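Local coordinates for protein Hpy188I (Helicobacter pylori, PDB 3OQG) that cuts double-stranded DNA at a specific pseudopalindromic sequence, as a dimeric restriction endonuclease of the GIY-YIG nuclease family, at residues V23-F35 with Y73-G85. Residues are numbered along the deposited sequence; the frame is centred on the assembly and turned at random. Where two conformers were deposited one is given.
Sequences VDDLKDEIDYKDF and YVFVIQGKIFKIG. With nucleotides of chain C.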
loop_
_atom_site.group_PDB
_atom_site.type_symbol
_atom_site.label_atom_id
_atom_site.label_comp_id
_atom_site.label_asym_id
_atom_site.label_seq_id
_atom_site.Cartn_x
_atom_site.Cartn_y
_atom_site.Cartn_z
ATOM N N VAL A 23 4.254 10.381 26.235
ATOM C CA VAL A 23 5.689 10.198 25.999
ATOM C C VAL A 23 6.297 9.073 26.849
ATOM O O VAL A 23 7.238 8.427 26.406
ATOM C CB VAL A 23 6.505 11.500 26.249
ATOM C CG1 VAL A 23 6.325 12.473 25.103
ATOM C CG2 VAL A 23 6.116 12.142 27.573
ATOM N N ASP A 24 5.768 8.836 28.053
ATOM C CA ASP A 24 6.242 7.728 28.903
ATOM C C ASP A 24 6.195 6.400 28.152
ATOM O O ASP A 24 6.973 5.488 28.449
ATOM C CB ASP A 24 5.421 7.607 30.205
ATOM C CG ASP A 24 5.922 6.486 31.139
ATOM O OD1 ASP A 24 7.079 6.551 31.607
ATOM O OD2 ASP A 24 5.141 5.543 31.415
ATOM N N ASP A 25 5.289 6.277 27.186
ATOM C CA ASP A 25 5.178 5.032 26.406
ATOM C C ASP A 25 6.394 4.793 25.513
ATOM O O ASP A 25 6.603 3.666 25.033
ATOM C CB ASP A 25 3.896 5.003 25.570
ATOM C CG ASP A 25 2.657 4.709 26.408
ATOM O OD1 ASP A 25 2.799 4.267 27.566
ATOM O OD2 ASP A 25 1.536 4.890 25.904
ATOM N N LEU A 26 7.199 5.831 25.315
ATOM C CA LEU A 26 8.412 5.740 24.506
ATOM C C LEU A 26 9.682 5.478 25.305
ATOM O O LEU A 26 10.757 5.459 24.747
ATOM C CB LEU A 26 8.592 7.025 23.717
ATOM C CG LEU A 26 7.388 7.402 22.838
ATOM C CD1 LEU A 26 7.634 8.696 22.097
ATOM C CD2 LEU A 26 7.015 6.303 21.855
ATOM N N LYS A 27 9.568 5.267 26.605
ATOM C CA LYS A 27 10.767 5.246 27.442
ATOM C C LYS A 27 11.753 4.121 27.119
ATOM O O LYS A 27 12.940 4.280 27.384
ATOM C CB LYS A 27 10.392 5.238 28.916
ATOM C CG LYS A 27 9.724 3.976 29.374
ATOM C CD LYS A 27 9.455 4.046 30.875
ATOM C CE LYS A 27 8.336 3.105 31.240
ATOM N NZ LYS A 27 8.748 1.700 31.012
ATOM N N ASP A 28 11.291 3.019 26.523
ATOM C CA ASP A 28 12.185 1.901 26.150
ATOM C C ASP A 28 12.586 1.920 24.681
ATOM O O ASP A 28 13.236 0.988 24.191
ATOM C CB ASP A 28 11.533 0.553 26.458
ATOM C CG ASP A 28 11.188 0.381 27.931
ATOM O OD1 ASP A 28 11.857 0.971 28.812
ATOM O OD2 ASP A 28 10.224 -0.368 28.191
ATOM N N GLU A 29 12.190 2.966 23.970
ATOM C CA GLU A 29 12.588 3.124 22.590
ATOM C C GLU A 29 14.057 3.523 22.439
ATOM O O GLU A 29 14.755 3.841 23.425
ATOM C CB GLU A 29 11.638 4.107 21.896
ATOM C CG GLU A 29 10.180 3.617 21.884
ATOM C CD GLU A 29 10.081 2.158 21.452
ATOM O OE1 GLU A 29 10.446 1.832 20.289
ATOM O OE2 GLU A 29 9.662 1.334 22.287
ATOM N N ILE A 30 14.528 3.447 21.198
ATOM C CA ILE A 30 15.901 3.758 20.855
ATOM C C ILE A 30 16.028 5.257 20.612
ATOM O O ILE A 30 15.214 5.859 19.929
ATOM C CB ILE A 30 16.357 2.963 19.604
ATOM C CG1 ILE A 30 16.165 1.460 19.823
ATOM C CG2 ILE A 30 17.797 3.262 19.233
ATOM C CD1 ILE A 30 16.821 0.902 21.067
ATOM N N ASP A 31 17.076 5.844 21.178
ATOM C CA ASP A 31 17.388 7.236 20.953
ATOM C C ASP A 31 17.816 7.433 19.497
ATOM O O ASP A 31 18.621 6.658 18.985
ATOM C CB ASP A 31 18.548 7.675 21.842
ATOM C CG ASP A 31 18.154 7.876 23.301
ATOM O OD1 ASP A 31 16.959 7.915 23.648
ATOM O OD2 ASP A 31 19.082 8.008 24.129
ATOM N N TYR A 32 17.314 8.485 18.852
ATOM C CA TYR A 32 17.759 8.833 17.499
ATOM C C TYR A 32 19.293 9.023 17.429
ATOM O O TYR A 32 19.926 8.677 16.428
ATOM C CB TYR A 32 17.024 10.078 16.959
ATOM C CG TYR A 32 17.340 10.335 15.507
ATOM C CD1 TYR A 32 16.765 9.555 14.503
ATOM C CD2 TYR A 32 18.267 11.301 15.142
ATOM C CE1 TYR A 32 17.086 9.746 13.175
ATOM C CE2 TYR A 32 18.605 11.501 13.809
ATOM C CZ TYR A 32 18.013 10.723 12.827
ATOM O OH TYR A 32 18.331 10.921 11.507
ATOM N N LYS A 33 19.902 9.524 18.496
ATOM C CA LYS A 33 21.370 9.697 18.498
ATOM C C LYS A 33 22.150 8.386 18.302
ATOM O O LYS A 33 23.299 8.396 17.836
ATOM C CB LYS A 33 21.849 10.409 19.767
ATOM C CG LYS A 33 21.536 9.715 21.095
ATOM C CD LYS A 33 22.398 10.242 22.254
ATOM C CE LYS A 33 22.546 11.768 22.255
ATOM N NZ LYS A 33 23.555 12.261 23.284
ATOM N N ASP A 34 21.514 7.270 18.653
ATOM C CA ASP A 34 22.070 5.937 18.468
ATOM C C ASP A 34 21.643 5.242 17.181
ATOM O O ASP A 34 21.896 4.050 17.015
ATOM C CB ASP A 34 21.678 5.059 19.659
ATOM C CG ASP A 34 22.165 5.623 20.973
ATOM O OD1 ASP A 34 23.267 6.219 20.999
ATOM O OD2 ASP A 34 21.445 5.478 21.977
ATOM N N PHE A 35 20.990 5.978 16.280
ATOM C CA PHE A 35 20.597 5.471 14.962
ATOM C C PHE A 35 21.827 5.378 14.067
ATOM O O PHE A 35 22.549 6.344 13.885
ATOM C CB PHE A 35 19.557 6.418 14.353
ATOM C CG PHE A 35 18.965 5.959 13.045
ATOM C CD1 PHE A 35 18.621 4.633 12.813
ATOM C CD2 PHE A 35 18.690 6.894 12.054
ATOM C CE1 PHE A 35 18.056 4.253 11.600
ATOM C CE2 PHE A 35 18.118 6.523 10.847
ATOM C CZ PHE A 35 17.802 5.206 10.620
ATOM N N TYR A 73 11.752 7.767 6.035
ATOM C CA TYR A 73 11.643 8.737 7.123
ATOM C C TYR A 73 11.673 8.093 8.494
ATOM O O TYR A 73 11.356 6.899 8.653
ATOM C CB TYR A 73 10.390 9.600 6.970
ATOM C CG TYR A 73 9.099 8.825 6.981
ATOM C CD1 TYR A 73 8.496 8.440 5.803
ATOM C CD2 TYR A 73 8.470 8.500 8.186
ATOM C CE1 TYR A 73 7.285 7.718 5.809
ATOM C CE2 TYR A 73 7.272 7.829 8.217
ATOM C CZ TYR A 73 6.686 7.423 7.039
ATOM O OH TYR A 73 5.514 6.725 7.064
ATOM N N VAL A 74 12.083 8.889 9.482
ATOM C CA VAL A 74 12.110 8.489 10.879
ATOM C C VAL A 74 11.382 9.565 11.659
ATOM O O VAL A 74 11.710 10.739 11.526
ATOM C CB VAL A 74 13.563 8.343 11.422
ATOM C CG1 VAL A 74 13.563 7.751 12.870
ATOM C CG2 VAL A 74 14.411 7.471 10.455
ATOM N N PHE A 75 10.366 9.154 12.417
ATOM C CA PHE A 75 9.619 10.016 13.329
ATOM C C PHE A 75 10.275 9.923 14.694
ATOM O O PHE A 75 10.389 8.829 15.277
ATOM C CB PHE A 75 8.167 9.544 13.453
ATOM C CG PHE A 75 7.276 9.888 12.274
ATOM C CD1 PHE A 75 7.747 10.563 11.145
ATOM C CD2 PHE A 75 5.945 9.494 12.290
ATOM C CE1 PHE A 75 6.898 10.900 10.083
ATOM C CE2 PHE A 75 5.095 9.816 11.224
ATOM C CZ PHE A 75 5.577 10.503 10.121
ATOM N N VAL A 76 10.685 11.072 15.214
ATOM C CA VAL A 76 11.391 11.131 16.494
ATOM C C VAL A 76 10.611 12.041 17.426
ATOM O O VAL A 76 10.234 13.168 17.054
ATOM C CB VAL A 76 12.834 11.637 16.296
ATOM C CG1 VAL A 76 13.595 11.752 17.645
ATOM C CG2 VAL A 76 13.559 10.722 15.337
ATOM N N ILE A 77 10.383 11.571 18.643
ATOM C CA ILE A 77 9.614 12.318 19.641
ATOM C C ILE A 77 10.438 12.385 20.916
ATOM O O ILE A 77 10.765 11.349 21.504
ATOM C CB ILE A 77 8.255 11.660 19.947
ATOM C CG1 ILE A 77 7.452 11.443 18.666
ATOM C CG2 ILE A 77 7.495 12.498 21.015
ATOM C CD1 ILE A 77 6.133 10.674 18.868
ATOM N N GLN A 78 10.775 13.600 21.340
ATOM C CA GLN A 78 11.671 13.808 22.484
ATOM C C GLN A 78 12.877 12.871 22.426
ATOM O O GLN A 78 13.194 12.167 23.393
ATOM C CB GLN A 78 10.908 13.656 23.801
ATOM C CG GLN A 78 9.953 14.799 24.063
ATOM C CD GLN A 78 9.362 14.763 25.454
ATOM O OE1 GLN A 78 9.898 14.122 26.356
ATOM N NE2 GLN A 78 8.263 15.478 25.640
ATOM N N GLY A 79 13.537 12.874 21.272
ATOM C CA GLY A 79 14.740 12.071 21.044
ATOM C C GLY A 79 14.574 10.589 20.767
ATOM O O GLY A 79 15.559 9.932 20.417
ATOM N N LYS A 80 13.360 10.053 20.930
ATOM C CA LYS A 80 13.094 8.616 20.781
ATOM C C LYS A 80 12.558 8.298 19.379
ATOM O O LYS A 80 11.731 9.031 18.860
ATOM C CB LYS A 80 12.071 8.144 21.833
ATOM C CG LYS A 80 12.575 8.159 23.273
ATOM C CD LYS A 80 13.731 7.218 23.470
ATOM C CE LYS A 80 14.033 6.964 24.936
ATOM N NZ LYS A 80 15.253 6.099 25.108
ATOM N N ILE A 81 13.047 7.210 18.783
ATOM C CA ILE A 81 12.539 6.760 17.487
ATOM C C ILE A 81 11.186 6.091 17.677
ATOM O O ILE A 81 11.082 5.031 18.297
ATOM C CB ILE A 81 13.527 5.810 16.791
ATOM C CG1 ILE A 81 14.796 6.582 16.450
ATOM C CG2 ILE A 81 12.899 5.198 15.510
ATOM C CD1 ILE A 81 15.913 5.727 15.878
ATOM N N PHE A 82 10.147 6.723 17.142
ATOM C CA PHE A 82 8.787 6.207 17.238
ATOM C C PHE A 82 8.504 5.265 16.067
ATOM O O PHE A 82 7.889 4.237 16.244
ATOM C CB PHE A 82 7.786 7.367 17.237
ATOM C CG PHE A 82 6.376 6.952 16.990
ATOM C CD1 PHE A 82 5.605 6.412 18.008
ATOM C CD2 PHE A 82 5.821 7.068 15.719
ATOM C CE1 PHE A 82 4.270 5.993 17.761
ATOM C CE2 PHE A 82 4.484 6.685 15.478
ATOM C CZ PHE A 82 3.715 6.161 16.502
ATOM N N LYS A 83 8.930 5.654 14.875
ATOM C CA LYS A 83 8.789 4.806 13.705
ATOM C C LYS A 83 9.757 5.130 12.579
ATOM O O LYS A 83 10.312 6.213 12.514
ATOM C CB LYS A 83 7.325 4.759 13.222
ATOM C CG LYS A 83 6.898 5.740 12.200
ATOM C CD LYS A 83 5.539 5.308 11.553
ATOM C CE LYS A 83 5.637 4.306 10.389
ATOM N NZ LYS A 83 4.291 4.037 9.745
ATOM N N ILE A 84 9.935 4.137 11.707
ATOM C CA ILE A 84 10.658 4.258 10.456
ATOM C C ILE A 84 9.667 3.831 9.396
ATOM O O ILE A 84 9.001 2.811 9.555
ATOM C CB ILE A 84 11.911 3.376 10.398
ATOM C CG1 ILE A 84 12.883 3.740 11.531
ATOM C CG2 ILE A 84 12.587 3.491 9.015
ATOM C CD1 ILE A 84 13.936 2.680 11.815
ATOM N N GLY A 85 9.521 4.646 8.352
ATOM C CA GLY A 85 8.626 4.345 7.239
ATOM C C GLY A 85 9.177 4.795 5.908
ATOM O O GLY A 85 10.289 5.299 5.823
ATOM P P DG C 6 4.414 2.868 6.128
ATOM O OP1 DG C 6 5.865 3.148 6.119
ATOM O OP2 DG C 6 3.553 3.428 7.201
ATOM O "O5'" DG C 6 3.819 3.279 4.711
ATOM C "C5'" DG C 6 4.063 2.444 3.583
ATOM C "C4'" DG C 6 3.076 2.733 2.480
ATOM O "O4'" DG C 6 1.727 2.397 2.888
ATOM C "C3'" DG C 6 3.032 4.197 2.034
ATOM O "O3'" DG C 6 3.125 4.249 0.612
ATOM C "C2'" DG C 6 1.666 4.672 2.491
ATOM C "C1'" DG C 6 0.875 3.391 2.356
ATOM N N9 DG C 6 -0.397 3.366 3.072
ATOM C C8 DG C 6 -0.619 3.486 4.425
ATOM N N7 DG C 6 -1.888 3.491 4.737
ATOM C C5 DG C 6 -2.544 3.346 3.518
ATOM C C6 DG C 6 -3.933 3.302 3.212
ATOM O O6 DG C 6 -4.900 3.395 3.985
ATOM N N1 DG C 6 -4.147 3.145 1.840
ATOM C C2 DG C 6 -3.158 3.058 0.893
ATOM N N2 DG C 6 -3.555 2.928 -0.385
ATOM N N3 DG C 6 -1.869 3.099 1.166
ATOM C C4 DG C 6 -1.637 3.249 2.486
HETATM O O HOH W 1 12.637 2.778 19.024
HETATM O O HOH W 2 18.273 11.124 20.651
#
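Lys80 reaches into the loop 23-35 and is gripped there by two acceptors. Its CB lies against the CB atoms of Leu26 and Glu29; the chain then bends at chi2 (-63°) and runs extended to Glu29 O and Asp31 OD1. Lys80 NZ donates to Glu29 O at 2.9 Å, from above the carbonyl plane. The same nitrogen forms a salt bridge with Asp31 OD1, also 2.9 Å, met 44° out of the carboxylate plane. Two nearly straight backbone bonds, Ile81 N to Ile30 O (2.8 Å) and Tyr32 N to Gly79 O (2.8 Å), flank the Asp31-Lys80 pair, a single beta bridge. The strands 71-77 and 80-87 form a hairpin with a type I' turn in the antiparallel sheet of the GIY-YIG domain. The loop bridges to strand 80-87, the last of the sheet within this chain, at one point; Phe82 also makes backbone bonds to the second subunit. Lys83 NZ binds a DNA phosphate oxygen of chain C. Nearer the 23-26 turn, Leu26 CD1 packs on Ile77 CB at 3.7 Å, while CD2 meets the ring edge of Phe82. Beyond the bridge in sequence, Tyr32 CG lies anti to the backbone N (chi1 -172°), and CD1 meets Val76 CG2 at 3.5 Å. Val74 CG1 and Ile81 CG1 sit at the edge of this ring, which also stacks with Tyr132. A water joins Glu29 OE1 to Ile81 O and Ile30 N; Glu29 OE1 also accepts from Ile175 N of the second subunit.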